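Local coordinates for protein dermonecrotic toxin (Pasteurella multocida, PDB 2EBF) that induces bone resorption and acts as a potent mitogen, represented here by its C-terminal region, which carries a thiol protease-like catalytic triad, at residues I263-S266 against Y267-F271; Y285-Y288 against P289-F293; P224-E227 against S228-E231. One frame throughout, in Å; residues are numbered along the deposited sequence.

In the fold
All three contacts are local and fall within the C2 domain of the toxin's C-terminal region. Along the chain, contact 3 comes first, in the loop before helix 234-248; contact 1 follows where the loop after strand 260-263 runs into helix 267-273, and contact 2 starts helix 288-300. Contact 2 is the middle of the cluster, its centre about 13 Å from that of contact 1 and about 14 Å from that of contact 3; the centres of contacts 1 and 3 are about 26 Å apart. F293 packs on Y267 and M270, while T291 OG1 meets Y226 OH at 2.7 Å, probably by a hydrogen bond. Helix 288-300 thus joins a buried helix start to a surface turn.

Contact 1: residues I263-S266 against Y267-F271; sequences IGHS and YEEMF
S266 and M270 close the first turn of helix 267-273, where the loop after strand 260-263 enters the helix: M270 N donates to S266 O over 3.0 Å. S266 itself is the N-cap. Its hydroxyl stands between the backbone N and the carbonyl carbon (chi1 70°), which brings OG round to accept from E269 N at 3.2 Å in a somewhat bent bond. Serine suits the place because a short side chain can replace the carbonyl that the first helical N-H groups lack. One water joins S266 OG to E268 OE1, whose other oxygen, OE2, is bound by N465 N. A second water accepts a hydrogen bond from S266 N and donates one to E269 OE2, linking the N-H of the cap residue to the E269 carboxylate.

E269 stretches back along the loop with its chain extended, so that its carboxylate reaches H265. There ND1 donates to OE1 over 2.9 Å in an almost straight bond (177°). The acceptor lies in the imidazole plane, at the ring edge, while the carboxylate plane is turned 70° from the ring and OE1 is met from above. The other ring nitrogen, NE2, is bound by K253 N, so both nitrogens are engaged and the ring's rotation is fixed. M270 is likewise extended; its methyl CE ends 3.3 Å from H265 CB and a tight 3.4 Å from I263 CG2, a flexible apolar chain filling the angle between strand and helix. L296 and C254 also pack against I263.

Together, a serine N-cap and a glutamate three residues later recall the capping box, with water taking the place of the direct bond from glutamate to the cap's N-H, at a strand-to-helix junction in the C2 region.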
ATOM      1  N   ILE A 263      -7.358  23.794  13.714  1.00 37.47           N
ATOM      2  CA  ILE A 263      -7.680  22.580  14.453  1.00 37.40           C
ATOM      3  C   ILE A 263      -6.548  21.552  14.348  1.00 37.59           C
ATOM      4  O   ILE A 263      -6.026  21.288  13.252  1.00 37.20           O
ATOM      5  CB  ILE A 263      -9.031  21.981  13.973  1.00 37.26           C
ATOM      6  CG1 ILE A 263     -10.180  22.955  14.273  1.00 37.01           C
ATOM      7  CG2 ILE A 263      -9.291  20.619  14.613  1.00 37.71           C
ATOM      8  CD1 ILE A 263     -11.439  22.724  13.453  1.00 35.72           C
ATOM      9  N   GLY A 264      -6.180  20.980  15.495  1.00 37.40           N
ATOM     10  CA  GLY A 264      -5.122  19.974  15.572  1.00 37.27           C
ATOM     11  C   GLY A 264      -5.590  18.568  15.917  1.00 37.08           C
ATOM     12  O   GLY A 264      -4.798  17.627  15.870  1.00 37.38           O
ATOM     13  N   HIS A 265      -6.866  18.418  16.273  1.00 36.69           N
ATOM     14  CA  HIS A 265      -7.444  17.099  16.538  1.00 36.27           C
ATOM     15  C   HIS A 265      -8.011  16.547  15.252  1.00 35.87           C
ATOM     16  O   HIS A 265      -8.718  17.246  14.534  1.00 35.97           O
ATOM     17  CB  HIS A 265      -8.575  17.168  17.562  1.00 36.42           C
ATOM     18  CG  HIS A 265      -8.205  17.853  18.837  1.00 36.99           C
ATOM     19  ND1 HIS A 265      -7.800  17.162  19.958  1.00 38.29           N
ATOM     20  CD2 HIS A 265      -8.192  19.164  19.174  1.00 37.92           C
ATOM     21  CE1 HIS A 265      -7.548  18.020  20.932  1.00 39.43           C
ATOM     22  NE2 HIS A 265      -7.780  19.240  20.481  1.00 38.88           N
ATOM     23  N   SER A 266      -7.726  15.281  14.971  1.00 35.34           N
ATOM     24  CA  SER A 266      -8.217  14.669  13.748  1.00 34.70           C
ATOM     25  C   SER A 266      -9.724  14.449  13.822  1.00 34.76           C
ATOM     26  O   SER A 266     -10.294  14.289  14.910  1.00 34.76           O
ATOM     27  CB  SER A 266      -7.485  13.353  13.479  1.00 34.88           C
ATOM     28  OG  SER A 266      -7.854  12.361  14.421  1.00 33.37           O
ATOM     29  N   TYR A 267     -10.365  14.469  12.659  1.00 34.42           N
ATOM     30  CA  TYR A 267     -11.786  14.180  12.530  1.00 34.37           C
ATOM     31  C   TYR A 267     -12.198  12.971  13.368  1.00 34.10           C
ATOM     32  O   TYR A 267     -13.160  13.034  14.135  1.00 33.97           O
ATOM     33  CB  TYR A 267     -12.123  13.932  11.056  1.00 34.79           C
ATOM     34  CG  TYR A 267     -13.546  13.501  10.801  1.00 35.32           C
ATOM     35  CD1 TYR A 267     -13.825  12.384  10.021  1.00 36.18           C
ATOM     36  CD2 TYR A 267     -14.616  14.215  11.334  1.00 35.69           C
ATOM     37  CE1 TYR A 267     -15.137  11.990   9.776  1.00 37.42           C
ATOM     38  CE2 TYR A 267     -15.924  13.832  11.102  1.00 36.79           C
ATOM     39  CZ  TYR A 267     -16.183  12.725  10.329  1.00 37.00           C
ATOM     40  OH  TYR A 267     -17.491  12.352  10.108  1.00 37.92           O
ATOM     41  N   GLU A 268     -11.454  11.878  13.221  1.00 33.42           N
ATOM     42  CA  GLU A 268     -11.784  10.611  13.876  1.00 33.38           C
ATOM     43  C   GLU A 268     -11.579  10.657  15.382  1.00 33.51           C
ATOM     44  O   GLU A 268     -12.344  10.048  16.136  1.00 33.43           O
ATOM     45  CB  GLU A 268     -10.971   9.465  13.270  1.00 33.09           C
ATOM     46  CG  GLU A 268     -11.330   9.146  11.822  1.00 32.77           C
ATOM     47  CD  GLU A 268     -10.421   9.831  10.814  1.00 33.53           C
ATOM     48  OE1 GLU A 268      -9.631  10.724  11.206  1.00 31.92           O
ATOM     49  OE2 GLU A 268     -10.495   9.464   9.619  1.00 33.27           O
ATOM     50  N   GLU A 269     -10.546  11.373  15.815  1.00 33.85           N
ATOM     51  CA  GLU A 269     -10.314  11.577  17.237  1.00 34.25           C
ATOM     52  C   GLU A 269     -11.514  12.274  17.879  1.00 34.59           C
ATOM     53  O   GLU A 269     -12.013  11.848  18.926  1.00 34.40           O
ATOM     54  CB  GLU A 269      -9.052  12.401  17.465  1.00 34.24           C
ATOM     55  CG  GLU A 269      -8.871  12.814  18.921  1.00 34.78           C
ATOM     56  CD  GLU A 269      -7.686  13.712  19.145  1.00 35.82           C
ATOM     57  OE1 GLU A 269      -7.569  14.264  20.255  1.00 37.30           O
ATOM     58  OE2 GLU A 269      -6.865  13.872  18.223  1.00 36.52           O
ATOM     59  N   MET A 270     -11.976  13.345  17.240  1.00 34.75           N
ATOM     60  CA  MET A 270     -13.123  14.087  17.738  1.00 35.38           C
ATOM     61  C   MET A 270     -14.397  13.252  17.723  1.00 35.43           C
ATOM     62  O   MET A 270     -15.151  13.259  18.697  1.00 35.63           O
ATOM     63  CB  MET A 270     -13.319  15.366  16.934  1.00 35.24           C
ATOM     64  CG  MET A 270     -12.192  16.344  17.102  1.00 34.78           C
ATOM     65  SD  MET A 270     -12.663  17.940  16.430  1.00 37.03           S
ATOM     66  CE  MET A 270     -11.238  18.914  16.890  1.00 35.80           C
ATOM     67  N   PHE A 271     -14.620  12.522  16.635  1.00 35.15           N
ATOM     68  CA  PHE A 271     -15.826  11.710  16.480  1.00 35.68           C
ATOM     69  C   PHE A 271     -15.996  10.665  17.583  1.00 35.86           C
ATOM     70  O   PHE A 271     -17.111  10.430  18.054  1.00 36.09           O
ATOM     71  CB  PHE A 271     -15.849  11.023  15.116  1.00 35.76           C
ATOM     72  CG  PHE A 271     -17.076  10.189  14.876  1.00 36.36           C
ATOM     73  CD1 PHE A 271     -18.192  10.737  14.249  1.00 37.71           C
ATOM     74  CD2 PHE A 271     -17.119   8.858  15.278  1.00 37.31           C
ATOM     75  CE1 PHE A 271     -19.331   9.970  14.022  1.00 38.37           C
ATOM     76  CE2 PHE A 271     -18.256   8.079  15.057  1.00 38.87           C
ATOM     77  CZ  PHE A 271     -19.365   8.642  14.424  1.00 38.24           C
TER
HETATM   78  O   HOH W   1      -7.388  10.226  12.840  1.00 40.94           O
HETATM   79  O   HOH W   2      -5.336  13.759  16.312  1.00 42.62           O

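Contact 2: residues Y285-Y288 against P289-F293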
ATOM      1  N   TYR A 285     -17.614  16.305  30.888  1.00 42.19           N
ATOM      2  CA  TYR A 285     -17.052  17.162  29.838  1.00 42.59           C
ATOM      3  C   TYR A 285     -18.061  18.169  29.276  1.00 43.10           C
ATOM      4  O   TYR A 285     -17.766  18.907  28.319  1.00 43.29           O
ATOM      5  CB  TYR A 285     -16.379  16.304  28.753  1.00 41.82           C
ATOM      6  CG  TYR A 285     -15.294  15.404  29.328  1.00 41.18           C
ATOM      7  CD1 TYR A 285     -15.465  14.021  29.400  1.00 40.27           C
ATOM      8  CD2 TYR A 285     -14.110  15.949  29.839  1.00 40.79           C
ATOM      9  CE1 TYR A 285     -14.471  13.198  29.948  1.00 39.56           C
ATOM     10  CE2 TYR A 285     -13.119  15.138  30.385  1.00 40.24           C
ATOM     11  CZ  TYR A 285     -13.306  13.768  30.431  1.00 39.57           C
ATOM     12  OH  TYR A 285     -12.327  12.987  30.976  1.00 39.17           O
ATOM     13  N   GLU A 286     -19.244  18.198  29.890  1.00 43.87           N
ATOM     14  CA  GLU A 286     -20.299  19.175  29.589  1.00 44.82           C
ATOM     15  C   GLU A 286     -20.729  19.121  28.113  1.00 44.96           C
ATOM     16  O   GLU A 286     -20.457  18.140  27.421  1.00 44.99           O
ATOM     17  CB  GLU A 286     -19.864  20.588  30.019  1.00 45.17           C
ATOM     18  CG  GLU A 286     -21.007  21.575  30.294  1.00 46.77           C
ATOM     19  CD  GLU A 286     -21.857  21.211  31.498  1.00 48.92           C
ATOM     20  OE1 GLU A 286     -21.301  20.824  32.552  1.00 50.28           O
ATOM     21  OE2 GLU A 286     -23.095  21.330  31.392  1.00 49.93           O
ATOM     22  N   LEU A 287     -21.393  20.163  27.627  1.00 44.99           N
ATOM     23  CA  LEU A 287     -21.926  20.136  26.271  1.00 45.14           C
ATOM     24  C   LEU A 287     -20.969  20.731  25.236  1.00 44.94           C
ATOM     25  O   LEU A 287     -21.075  20.421  24.054  1.00 44.95           O
ATOM     26  CB  LEU A 287     -23.287  20.848  26.220  1.00 45.26           C
ATOM     27  CG  LEU A 287     -24.253  20.499  25.075  1.00 45.77           C
ATOM     28  CD1 LEU A 287     -24.745  19.046  25.156  1.00 46.11           C
ATOM     29  CD2 LEU A 287     -25.434  21.470  25.049  1.00 46.54           C
ATOM     30  N   TYR A 288     -20.022  21.545  25.699  1.00 44.79           N
ATOM     31  CA  TYR A 288     -19.265  22.473  24.841  1.00 44.53           C
ATOM     32  C   TYR A 288     -18.491  21.858  23.666  1.00 44.18           C
ATOM     33  O   TYR A 288     -18.531  22.406  22.559  1.00 43.87           O
ATOM     34  CB  TYR A 288     -18.346  23.376  25.677  1.00 45.03           C
ATOM     35  CG  TYR A 288     -18.962  23.869  26.972  1.00 45.83           C
ATOM     36  CD1 TYR A 288     -20.289  24.298  27.024  1.00 46.22           C
ATOM     37  CD2 TYR A 288     -18.212  23.913  28.144  1.00 46.72           C
ATOM     38  CE1 TYR A 288     -20.857  24.744  28.218  1.00 46.49           C
ATOM     39  CE2 TYR A 288     -18.766  24.361  29.342  1.00 46.68           C
ATOM     40  CZ  TYR A 288     -20.086  24.775  29.373  1.00 46.44           C
ATOM     41  OH  TYR A 288     -20.638  25.215  30.562  1.00 46.25           O
ATOM     42  N   PRO A 289     -17.784  20.729  23.892  1.00 43.77           N
ATOM     43  CA  PRO A 289     -17.076  20.131  22.758  1.00 43.10           C
ATOM     44  C   PRO A 289     -18.058  19.610  21.725  1.00 42.66           C
ATOM     45  O   PRO A 289     -17.797  19.711  20.527  1.00 42.73           O
ATOM     46  CB  PRO A 289     -16.306  18.964  23.393  1.00 43.12           C
ATOM     47  CG  PRO A 289     -16.293  19.244  24.860  1.00 43.46           C
ATOM     48  CD  PRO A 289     -17.578  19.946  25.127  1.00 43.66           C
ATOM     49  N   PHE A 290     -19.180  19.070  22.197  1.00 42.25           N
ATOM     50  CA  PHE A 290     -20.223  18.536  21.328  1.00 42.33           C
ATOM     51  C   PHE A 290     -20.861  19.643  20.487  1.00 42.14           C
ATOM     52  O   PHE A 290     -21.091  19.464  19.290  1.00 42.05           O
ATOM     53  CB  PHE A 290     -21.267  17.759  22.147  1.00 42.46           C
ATOM     54  CG  PHE A 290     -22.365  17.141  21.322  1.00 43.13           C
ATOM     55  CD1 PHE A 290     -23.666  17.634  21.395  1.00 44.64           C
ATOM     56  CD2 PHE A 290     -22.104  16.071  20.474  1.00 44.25           C
ATOM     57  CE1 PHE A 290     -24.692  17.068  20.630  1.00 45.00           C
ATOM     58  CE2 PHE A 290     -23.121  15.500  19.703  1.00 44.70           C
ATOM     59  CZ  PHE A 290     -24.417  15.998  19.782  1.00 44.04           C
ATOM     60  N   THR A 291     -21.124  20.786  21.121  1.00 41.83           N
ATOM     61  CA  THR A 291     -21.632  21.969  20.428  1.00 41.57           C
ATOM     62  C   THR A 291     -20.651  22.399  19.338  1.00 41.37           C
ATOM     63  O   THR A 291     -21.043  22.605  18.187  1.00 41.46           O
ATOM     64  CB  THR A 291     -21.882  23.135  21.417  1.00 41.55           C
ATOM     65  OG1 THR A 291     -22.750  22.694  22.472  1.00 40.95           O
ATOM     66  CG2 THR A 291     -22.516  24.337  20.705  1.00 41.79           C
ATOM     67  N   PHE A 292     -19.378  22.514  19.718  1.00 41.13           N
ATOM     68  CA  PHE A 292     -18.298  22.875  18.804  1.00 41.13           C
ATOM     69  C   PHE A 292     -18.228  21.941  17.592  1.00 40.84           C
ATOM     70  O   PHE A 292     -18.150  22.399  16.450  1.00 40.94           O
ATOM     71  CB  PHE A 292     -16.965  22.892  19.561  1.00 41.23           C
ATOM     72  CG  PHE A 292     -15.759  23.052  18.678  1.00 41.97           C
ATOM     73  CD1 PHE A 292     -15.314  24.320  18.308  1.00 42.34           C
ATOM     74  CD2 PHE A 292     -15.061  21.931  18.219  1.00 42.14           C
ATOM     75  CE1 PHE A 292     -14.196  24.476  17.487  1.00 42.73           C
ATOM     76  CE2 PHE A 292     -13.940  22.073  17.401  1.00 42.07           C
ATOM     77  CZ  PHE A 292     -13.505  23.348  17.033  1.00 42.61           C
ATOM     78  N   PHE A 293     -18.276  20.637  17.851  1.00 40.70           N
ATOM     79  CA  PHE A 293     -18.166  19.623  16.805  1.00 40.27           C
ATOM     80  C   PHE A 293     -19.439  19.541  15.969  1.00 40.45           C
ATOM     81  O   PHE A 293     -19.377  19.345  14.752  1.00 40.12           O
ATOM     82  CB  PHE A 293     -17.823  18.258  17.429  1.00 40.16           C
ATOM     83  CG  PHE A 293     -17.439  17.195  16.425  1.00 39.59           C
ATOM     84  CD1 PHE A 293     -18.149  15.999  16.359  1.00 39.10           C
ATOM     85  CD2 PHE A 293     -16.364  17.384  15.554  1.00 39.07           C
ATOM     86  CE1 PHE A 293     -17.798  15.005  15.443  1.00 39.25           C
ATOM     87  CE2 PHE A 293     -16.007  16.391  14.626  1.00 38.34           C
ATOM     88  CZ  PHE A 293     -16.727  15.207  14.572  1.00 38.38           C
TER
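L287 and T291 hold the tight part of this helix start. L287 O accepts from T291 N over 3.0 Å, the donor lying in the carbonyl plane, and Y288 O takes F292 N at the same length but from a donor tilted 26° from its carbonyl plane. T291 OG1 stands beside its own backbone N (chi1 -55°), which turns the hydroxyl back toward the preceding turn, 3.2 Å from L287 O and 3.7 Å from L287 CG. Its proton also has Y226 OH within reach, so the bond to L287 O remains unsettled; a threonine hydroxyl this close to the backbone can lie near L287 O while meeting Y226 OH.

P289 belongs to the first turn of helix 288-300, a common place for proline: the N-H of a first-turn residue has no carbonyl of a preceding helical turn to bond, so proline costs no helix bond, and the ring already restrains phi near its helical value. Its CD rests 3.4 Å from Y285 O and 3.6 Å from Y288 CB, and P289 is buried, with N279 also touching it.

Packing is looser toward the partly exposed flank. There L287 CD1 comes no closer than 4.2 Å to F290 CD1, meeting the phenyl ring obliquely, and the F290 ring itself leads off from the loop toward N279. The Y288 ring turns away from P289-F293 yet is well covered: E286 CG lies over one face, 3.4 Å above its plane, and L241 and E244 of helix 234-248 touch it. F292 sends its buried phenyl to L238 and L242 of that same helix.

Contact 3: residues P224-E227 against S228-E231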
ATOM      1  N   PRO A 224     -29.989  26.993  26.143  1.00 52.73           N
ATOM      2  CA  PRO A 224     -29.963  27.307  27.578  1.00 52.67           C
ATOM      3  C   PRO A 224     -28.568  27.360  28.218  1.00 52.76           C
ATOM      4  O   PRO A 224     -28.341  28.176  29.117  1.00 52.64           O
ATOM      5  CB  PRO A 224     -30.783  26.170  28.195  1.00 52.68           C
ATOM      6  CG  PRO A 224     -31.716  25.767  27.121  1.00 52.69           C
ATOM      7  CD  PRO A 224     -30.954  25.918  25.841  1.00 52.70           C
ATOM      8  N   ALA A 225     -27.650  26.516  27.745  1.00 52.71           N
ATOM      9  CA  ALA A 225     -26.311  26.390  28.336  1.00 52.97           C
ATOM     10  C   ALA A 225     -25.417  27.631  28.218  1.00 53.14           C
ATOM     11  O   ALA A 225     -24.446  27.767  28.967  1.00 53.20           O
ATOM     12  CB  ALA A 225     -25.592  25.164  27.771  1.00 52.93           C
ATOM     13  N   TYR A 226     -25.745  28.530  27.291  1.00 53.43           N
ATOM     14  CA  TYR A 226     -24.883  29.677  26.986  1.00 53.71           C
ATOM     15  C   TYR A 226     -25.542  31.031  27.256  1.00 54.04           C
ATOM     16  O   TYR A 226     -25.126  32.060  26.715  1.00 54.09           O
ATOM     17  CB  TYR A 226     -24.398  29.584  25.536  1.00 53.77           C
ATOM     18  CG  TYR A 226     -23.831  28.226  25.211  1.00 53.55           C
ATOM     19  CD1 TYR A 226     -22.552  27.872  25.636  1.00 53.68           C
ATOM     20  CD2 TYR A 226     -24.585  27.281  24.510  1.00 53.13           C
ATOM     21  CE1 TYR A 226     -22.027  26.622  25.357  1.00 53.80           C
ATOM     22  CE2 TYR A 226     -24.066  26.019  24.224  1.00 53.52           C
ATOM     23  CZ  TYR A 226     -22.785  25.701  24.653  1.00 53.79           C
ATOM     24  OH  TYR A 226     -22.255  24.460  24.387  1.00 54.40           O
ATOM     25  N   GLU A 227     -26.560  31.027  28.109  1.00 54.30           N
ATOM     26  CA  GLU A 227     -27.271  32.254  28.445  1.00 54.63           C
ATOM     27  C   GLU A 227     -26.483  33.181  29.371  1.00 54.48           C
ATOM     28  O   GLU A 227     -26.617  34.398  29.279  1.00 54.58           O
ATOM     29  CB  GLU A 227     -28.674  31.946  28.968  1.00 54.81           C
ATOM     30  CG  GLU A 227     -29.719  31.983  27.850  1.00 56.10           C
ATOM     31  CD  GLU A 227     -30.718  30.837  27.903  1.00 57.91           C
ATOM     32  OE1 GLU A 227     -31.165  30.403  26.816  1.00 58.38           O
ATOM     33  OE2 GLU A 227     -31.055  30.368  29.017  1.00 58.62           O
ATOM     34  N   SER A 228     -25.649  32.610  30.240  1.00 54.38           N
ATOM     35  CA  SER A 228     -24.758  33.410  31.093  1.00 54.34           C
ATOM     36  C   SER A 228     -23.622  34.082  30.302  1.00 54.29           C
ATOM     37  O   SER A 228     -22.980  35.011  30.795  1.00 54.23           O
ATOM     38  CB  SER A 228     -24.188  32.564  32.238  1.00 54.38           C
ATOM     39  OG  SER A 228     -23.330  31.544  31.752  1.00 54.48           O
ATOM     40  N   TRP A 229     -23.395  33.613  29.075  1.00 54.19           N
ATOM     41  CA  TRP A 229     -22.318  34.117  28.220  1.00 54.06           C
ATOM     42  C   TRP A 229     -22.684  35.397  27.478  1.00 53.85           C
ATOM     43  O   TRP A 229     -21.804  36.208  27.179  1.00 53.91           O
ATOM     44  CB  TRP A 229     -21.901  33.044  27.214  1.00 54.17           C
ATOM     45  CG  TRP A 229     -21.237  31.854  27.834  1.00 54.45           C
ATOM     46  CD1 TRP A 229     -21.326  31.441  29.135  1.00 54.36           C
ATOM     47  CD2 TRP A 229     -20.404  30.902  27.168  1.00 54.53           C
ATOM     48  NE1 TRP A 229     -20.584  30.304  29.323  1.00 54.73           N
ATOM     49  CE2 TRP A 229     -20.010  29.947  28.130  1.00 54.88           C
ATOM     50  CE3 TRP A 229     -19.946  30.765  25.850  1.00 54.76           C
ATOM     51  CZ2 TRP A 229     -19.178  28.865  27.816  1.00 54.53           C
ATOM     52  CZ3 TRP A 229     -19.118  29.691  25.537  1.00 54.55           C
ATOM     53  CH2 TRP A 229     -18.743  28.756  26.518  1.00 54.63           C
ATOM     54  N   ASN A 230     -23.974  35.557  27.172  1.00 53.59           N
ATOM     55  CA  ASN A 230     -24.513  36.764  26.521  1.00 53.43           C
ATOM     56  C   ASN A 230     -23.988  37.009  25.107  1.00 52.99           C
ATOM     57  O   ASN A 230     -23.405  38.063  24.831  1.00 52.98           O
ATOM     58  CB  ASN A 230     -24.284  38.011  27.392  1.00 53.58           C
ATOM     59  CG  ASN A 230     -25.385  38.231  28.405  1.00 54.35           C
ATOM     60  OD1 ASN A 230     -25.512  37.489  29.383  1.00 54.75           O
ATOM     61  ND2 ASN A 230     -26.180  39.275  28.188  1.00 55.34           N
ATOM     62  N   GLU A 231     -24.201  36.037  24.218  1.00 52.53           N
ATOM     63  CA  GLU A 231     -23.721  36.117  22.830  1.00 51.85           C
ATOM     64  C   GLU A 231     -24.854  35.966  21.807  1.00 51.41           C
ATOM     65  O   GLU A 231     -25.784  35.178  22.010  1.00 51.13           O
ATOM     66  CB  GLU A 231     -22.626  35.070  22.565  1.00 51.91           C
ATOM     67  CG  GLU A 231     -21.468  35.038  23.577  1.00 51.95           C
ATOM     68  CD  GLU A 231     -20.586  36.285  23.560  1.00 52.38           C
ATOM     69  OE1 GLU A 231     -20.617  37.052  22.572  1.00 52.65           O
ATOM     70  OE2 GLU A 231     -19.849  36.495  24.547  1.00 53.04           O
TER
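Y226 presents the edge of its phenol ring to one face of the W229 indole, a T-shaped pair with planes 72° apart and the centroids of the two six-membered rings separated by 5.1 Å. The touching atom is CD1 of Y226. It stands 3.7 Å above the indole plane, over the benzo part, with W229 CZ3 and CE3 each 3.9 Å away and the other carbons of that ring hardly farther. On one face of the tyrosine ring lies the methyl of A225, displaced toward the rim. Large aromatic groups suit both positions, because one can offer its weakly positive C-H edge to the pi cloud of the other.

The backbone turn brings the two residues together. Residues 226-229 make a type I beta turn, with Y226 and W229 at its ends, their CA atoms 5.3 Å apart. Each has CG beside its backbone N, and the two side chains run next to each other in the same direction. W229 N donates to Y226 O, but only weakly, at 3.3 Å and a bent 144°. W229 CB lies 3.4 Å from that same oxygen. E227 and S228 fill the exposed corners, where polar side chains can face water. N230 then takes a left-handed backbone conformation, which asparagine accepts more readily than most residues.

This surface turn precedes helix 234-248, which lies against it: L237 and L241 pack on Y226, E244 touches W229, and A236 meets E231. Through its hydroxyl, Y226 also bonds T291 on helix 288-300, spanning the two helices.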